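Local coordinates for actin-binding protein (Saccharomyces cerevisiae, PDB 1JO8) that uses this C-terminal SH3 domain to bind partner proteins, while the whole protein binds actin filaments and regulates actin assembly by the ARP2/3 complex, at residues I26-V31 against G47-N52. Residues are numbered along the deposited sequence; the frame is centred on the assembly and turned at random.
Sequences INIEFV and GLFPSN
V31, which meets L48 across this contact, completes an inverse gamma turn centred on F30, with a weak backbone bond from V31 N to E29 O (2.9 Å). From this turn, where the chain leaves strand 24-29, the V31 side chain sets off toward residues 47-52. V31 CG2 then lies 4.0 Å from L48 CD2, methyl against methyl, with the two side chains running at a slant to each other. Rotation of V31 (chi1 -65°) wedges CG2 between its own backbone N and carbonyl carbon, and this is the branch that does the touching.

A second apolar meeting lies deeper. I28 reaches inward with CG1 and approaches F49 CZ at 4.3 Å, coming at the edge of the ring, near its plane, not over a face. F49 CG sits between the backbone N and the carbonyl carbon (chi1 62°), and the ring projects nearly square to its strand, its far end CZ toward I28; G47 O lies in the ring plane at its edge, 3.9 Å from F49 CD1. The other branch of I28 has its own aromatic neighbour: CG2 stands 4.0 Å above the plane of the F30 ring, displaced toward its rim.

L48 and F49 point to opposite sides of strand 46-50, so V31 meets the partly exposed side and I28 the buried one. Strand 35-40 intervenes in the sheet; its W36 touches F49 and packs edge-to-face with F30. I28 and F49 thus pack inside, and V31 begins the n-Src loop, of the small antiparallel beta-barrel of the SH3 fold.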
# COMPACT_ATOMS: atom_id res chain seq x y z
N ILE A 26 -5.19 -2.96 -2.38
CA ILE A 26 -5.66 -4.17 -3.04
C ILE A 26 -4.73 -4.61 -4.15
O ILE A 26 -3.84 -3.87 -4.60
CB ILE A 26 -7.11 -3.98 -3.57
CG1 ILE A 26 -7.15 -3.07 -4.79
CG2 ILE A 26 -8.02 -3.44 -2.47
CD1 ILE A 26 -8.53 -3.05 -5.46
N ASN A 27 -4.91 -5.84 -4.61
CA ASN A 27 -4.12 -6.41 -5.70
C ASN A 27 -2.63 -6.26 -5.43
O ASN A 27 -1.85 -5.82 -6.28
CB ASN A 27 -4.48 -5.82 -7.05
CG ASN A 27 -4.03 -6.70 -8.25
OD1 ASN A 27 -3.77 -7.91 -8.10
ND2 ASN A 27 -3.75 -6.05 -9.37
N ILE A 28 -2.23 -6.67 -4.24
CA ILE A 28 -0.83 -6.55 -3.87
C ILE A 28 0.03 -7.52 -4.66
O ILE A 28 -0.33 -8.69 -4.84
CB ILE A 28 -0.68 -6.76 -2.37
CG1 ILE A 28 -1.32 -5.58 -1.66
CG2 ILE A 28 0.79 -6.92 -1.95
CD1 ILE A 28 -1.56 -5.75 -0.19
N GLU A 29 1.15 -7.01 -5.13
CA GLU A 29 2.13 -7.76 -5.88
C GLU A 29 3.44 -7.67 -5.12
O GLU A 29 3.92 -6.58 -4.80
CB GLU A 29 2.22 -7.22 -7.32
CG GLU A 29 0.90 -7.52 -8.04
CD GLU A 29 0.79 -7.12 -9.51
OE1 GLU A 29 1.34 -6.07 -9.86
OE2 GLU A 29 0.07 -7.77 -10.30
N PHE A 30 4.00 -8.83 -4.79
CA PHE A 30 5.16 -8.92 -3.92
C PHE A 30 6.42 -8.76 -4.75
O PHE A 30 7.23 -9.68 -4.88
CB PHE A 30 5.12 -10.26 -3.17
CG PHE A 30 3.93 -10.38 -2.25
CD1 PHE A 30 3.95 -9.85 -0.98
CD2 PHE A 30 2.79 -11.00 -2.67
CE1 PHE A 30 2.86 -9.96 -0.15
CE2 PHE A 30 1.67 -11.11 -1.83
CZ PHE A 30 1.72 -10.58 -0.57
N VAL A 31 6.64 -7.55 -5.23
CA VAL A 31 7.75 -7.30 -6.16
C VAL A 31 9.11 -7.26 -5.50
O VAL A 31 10.10 -7.46 -6.18
CB VAL A 31 7.54 -5.99 -6.96
CG1 VAL A 31 6.33 -6.10 -7.87
CG2 VAL A 31 7.43 -4.79 -6.04
N GLY A 47 0.95 2.06 -6.93
CA GLY A 47 2.32 2.42 -6.66
C GLY A 47 2.96 1.54 -5.61
O GLY A 47 2.33 0.62 -5.08
N LEU A 48 4.20 1.87 -5.30
CA LEU A 48 4.98 1.15 -4.33
C LEU A 48 4.74 1.67 -2.92
O LEU A 48 4.44 2.86 -2.72
CB LEU A 48 6.46 1.32 -4.65
CG LEU A 48 6.97 0.63 -5.90
CD1 LEU A 48 8.35 1.14 -6.23
CD2 LEU A 48 6.99 -0.88 -5.69
N PHE A 49 4.93 0.80 -1.94
CA PHE A 49 4.80 1.19 -0.56
C PHE A 49 5.61 0.23 0.28
O PHE A 49 5.83 -0.92 -0.14
CB PHE A 49 3.33 1.21 -0.12
CG PHE A 49 2.66 -0.12 -0.18
CD1 PHE A 49 2.13 -0.63 -1.36
CD2 PHE A 49 2.60 -0.93 0.93
CE1 PHE A 49 1.55 -1.88 -1.39
CE2 PHE A 49 2.02 -2.17 0.89
CZ PHE A 49 1.50 -2.65 -0.26
N PRO A 50 6.07 0.68 1.45
CA PRO A 50 6.87 -0.21 2.30
C PRO A 50 5.96 -1.22 2.95
O PRO A 50 4.91 -0.90 3.51
CB PRO A 50 7.50 0.76 3.32
CG PRO A 50 7.24 2.12 2.81
CD PRO A 50 5.95 2.02 2.04
N SER A 51 6.33 -2.49 2.86
CA SER A 51 5.45 -3.56 3.29
C SER A 51 5.07 -3.51 4.76
O SER A 51 3.97 -3.93 5.14
CB SER A 51 6.11 -4.90 2.97
OG SER A 51 7.24 -5.07 3.77
N ASN A 52 5.94 -2.97 5.62
CA ASN A 52 5.63 -2.95 7.03
C ASN A 52 4.52 -1.94 7.40
O ASN A 52 4.08 -1.89 8.54
CB ASN A 52 6.92 -2.72 7.88
CG ASN A 52 8.04 -3.82 7.62
OD1 ASN A 52 8.21 -4.71 8.42
ND2 ASN A 52 8.76 -3.74 6.49